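Local coordinates for penicillin-binding protein 2 (Pbp2) (Helicobacter pylori, PDB 5LP5) that forms a complex with MreC in cell-wall synthesis and cell shape, and probably cross-links peptidoglycan as a penicillin-binding transpeptidase, at residues A[449-454]-A[482-487]. Sequence-based numbering, arbitrary orientation.
Sequences GLIATG and QALRVG
NH1 of R485 donates to the backbone O of I451 over 2.8 Å, a bond somewhat bent at the hydrogen (137°). The donor lies in the carbonyl plane, and the acceptor sits at the guanidinium edge, about 15° out of its plane. I451 is in the last turn of helix 441-453, where carbonyls run out of amide partners further along the chain; the O of A452 also comes within 3.3 Å of NH1. Arginine suits this place because its long chain reaches the carbonyls at the end of the other helix, the segment axes approaching to 9.2 Å, and its bend at chi3 (-75°) turns the guanidinium toward them.

The two branches of I451 serve two partners: CG2 packs on CG of R485 at 4.0 Å, the side chains running past each other in opposite directions, and CD1 meets CD1 of L484 at 4.1 Å, nearly at a right angle. Leucine suits a place buried among M315, L319, L359 and I363. G454, the first residue past the helix, has a positive phi at which a side chain would press on the O of T453, so glycine fits; T453 OG1 hydrogen-bonds back to the O of G449, which also accepts from T453 N.

Two helices of the transpeptidase domain are thus joined by apolar branches and by a cationic group at one helix C-terminus, where the helix dipole would probably favour its positive charge.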
ATOM      1  N   GLY A 449      25.076  -0.906 -28.413  1.00 38.66           N
ATOM      2  CA  GLY A 449      23.867  -0.979 -29.217  1.00 40.49           C
ATOM      3  C   GLY A 449      23.845  -0.009 -30.396  1.00 43.32           C
ATOM      4  O   GLY A 449      23.040  -0.168 -31.316  1.00 41.35           O
ATOM      5  N   LEU A 450      24.695   1.015 -30.362  1.00 44.21           N
ATOM      6  CA  LEU A 450      24.911   1.855 -31.538  1.00 46.57           C
ATOM      7  C   LEU A 450      25.688   1.093 -32.617  1.00 50.07           C
ATOM      8  O   LEU A 450      25.339   1.136 -33.804  1.00 58.94           O
ATOM      9  CB  LEU A 450      25.653   3.138 -31.173  1.00 45.24           C
ATOM     10  CG  LEU A 450      26.040   4.063 -32.335  1.00 45.38           C
ATOM     11  CD1 LEU A 450      24.829   4.518 -33.119  1.00 44.66           C
ATOM     12  CD2 LEU A 450      26.781   5.283 -31.817  1.00 46.89           C
ATOM     13  N   ILE A 451      26.745   0.403 -32.210  1.00 49.34           N
ATOM     14  CA  ILE A 451      27.540  -0.402 -33.143  1.00 48.94           C
ATOM     15  C   ILE A 451      26.618  -1.394 -33.830  1.00 48.03           C
ATOM     16  O   ILE A 451      26.522  -1.431 -35.049  1.00 50.33           O
ATOM     17  CB  ILE A 451      28.682  -1.163 -32.411  1.00 50.31           C
ATOM     18  CG1 ILE A 451      29.704  -0.183 -31.833  1.00 51.38           C
ATOM     19  CG2 ILE A 451      29.384  -2.187 -33.309  1.00 48.61           C
ATOM     20  CD1 ILE A 451      30.258   0.800 -32.840  1.00 53.71           C
ATOM     21  N   ALA A 452      25.919  -2.186 -33.035  1.00 48.08           N
ATOM     22  CA  ALA A 452      25.145  -3.289 -33.572  1.00 48.47           C
ATOM     23  C   ALA A 452      23.973  -2.797 -34.411  1.00 46.43           C
ATOM     24  O   ALA A 452      23.699  -3.356 -35.456  1.00 49.16           O
ATOM     25  CB  ALA A 452      24.696  -4.216 -32.460  1.00 46.92           C
ATOM     26  N   THR A 453      23.319  -1.731 -33.981  1.00 46.69           N
ATOM     27  CA  THR A 453      22.105  -1.251 -34.649  1.00 51.46           C
ATOM     28  C   THR A 453      22.363  -0.213 -35.731  1.00 49.41           C
ATOM     29  O   THR A 453      21.653  -0.181 -36.724  1.00 47.28           O
ATOM     30  CB  THR A 453      21.115  -0.599 -33.646  1.00 58.73           C
ATOM     31  OG1 THR A 453      21.003  -1.404 -32.464  1.00 62.76           O
ATOM     32  CG2 THR A 453      19.725  -0.429 -34.270  1.00 62.72           C
ATOM     33  N   GLY A 454      23.349   0.654 -35.529  1.00 50.05           N
ATOM     34  CA  GLY A 454      23.552   1.808 -36.412  1.00 53.16           C
ATOM     35  C   GLY A 454      22.835   3.053 -35.916  1.00 55.08           C
ATOM     36  O   GLY A 454      23.006   4.168 -36.470  1.00 56.70           O
ATOM     37  N   GLN A 482      29.788  -2.392 -40.087  1.00 64.92           N
ATOM     38  CA  GLN A 482      29.759  -3.837 -40.289  1.00 64.99           C
ATOM     39  C   GLN A 482      31.129  -4.435 -40.016  1.00 63.19           C
ATOM     40  O   GLN A 482      31.258  -5.452 -39.324  1.00 58.31           O
ATOM     41  CB  GLN A 482      29.286  -4.234 -41.674  1.00 67.85           C
ATOM     42  CG  GLN A 482      28.945  -5.715 -41.665  1.00 71.97           C
ATOM     43  CD  GLN A 482      28.299  -6.204 -42.922  1.00 77.77           C
ATOM     44  OE1 GLN A 482      28.248  -5.511 -43.938  1.00 84.09           O
ATOM     45  NE2 GLN A 482      27.792  -7.422 -42.864  1.00 80.74           N
ATOM     46  N   ALA A 483      32.149  -3.781 -40.559  1.00 64.75           N
ATOM     47  CA  ALA A 483      33.524  -4.163 -40.303  1.00 65.30           C
ATOM     48  C   ALA A 483      33.729  -4.378 -38.820  1.00 63.95           C
ATOM     49  O   ALA A 483      34.243  -5.418 -38.393  1.00 64.94           O
ATOM     50  CB  ALA A 483      34.461  -3.087 -40.795  1.00 68.24           C
ATOM     51  N   LEU A 484      33.304  -3.390 -38.041  1.00 63.29           N
ATOM     52  CA  LEU A 484      33.447  -3.433 -36.585  1.00 59.95           C
ATOM     53  C   LEU A 484      32.684  -4.617 -35.981  1.00 55.79           C
ATOM     54  O   LEU A 484      33.191  -5.292 -35.081  1.00 56.56           O
ATOM     55  CB  LEU A 484      32.962  -2.127 -35.962  1.00 59.14           C
ATOM     56  CG  LEU A 484      33.675  -0.860 -36.444  1.00 61.92           C
ATOM     57  CD1 LEU A 484      33.021   0.402 -35.893  1.00 62.61           C
ATOM     58  CD2 LEU A 484      35.152  -0.895 -36.086  1.00 63.63           C
ATOM     59  N   ARG A 485      31.474  -4.860 -36.481  1.00 51.33           N
ATOM     60  CA  ARG A 485      30.661  -5.970 -35.992  1.00 50.39           C
ATOM     61  C   ARG A 485      31.334  -7.309 -36.256  1.00 52.18           C
ATOM     62  O   ARG A 485      31.331  -8.205 -35.387  1.00 48.08           O
ATOM     63  CB  ARG A 485      29.276  -5.946 -36.627  1.00 49.59           C
ATOM     64  CG  ARG A 485      28.419  -4.800 -36.115  1.00 48.74           C
ATOM     65  CD  ARG A 485      26.980  -4.949 -36.534  1.00 47.92           C
ATOM     66  NE  ARG A 485      26.814  -4.614 -37.942  1.00 47.43           N
ATOM     67  CZ  ARG A 485      26.372  -3.447 -38.404  1.00 47.76           C
ATOM     68  NH1 ARG A 485      26.042  -2.451 -37.589  1.00 44.81           N
ATOM     69  NH2 ARG A 485      26.260  -3.273 -39.712  1.00 53.70           N
ATOM     70  N   VAL A 486      31.918  -7.428 -37.452  1.00 52.83           N
ATOM     71  CA  VAL A 486      32.615  -8.652 -37.850  1.00 53.24           C
ATOM     72  C   VAL A 486      33.768  -8.909 -36.888  1.00 51.00           C
ATOM     73  O   VAL A 486      34.023 -10.049 -36.489  1.00 49.65           O
ATOM     74  CB  VAL A 486      33.134  -8.590 -39.316  1.00 55.93           C
ATOM     75  CG1 VAL A 486      33.979  -9.826 -39.655  1.00 57.16           C
ATOM     76  CG2 VAL A 486      31.969  -8.463 -40.305  1.00 55.39           C
ATOM     77  N   GLY A 487      34.462  -7.844 -36.514  1.00 50.56           N
ATOM     78  CA  GLY A 487      35.503  -7.952 -35.510  1.00 52.76           C
ATOM     79  C   GLY A 487      34.947  -8.505 -34.204  1.00 52.80           C
ATOM     80  O   GLY A 487      35.472  -9.495 -33.680  1.00 50.75           O
TER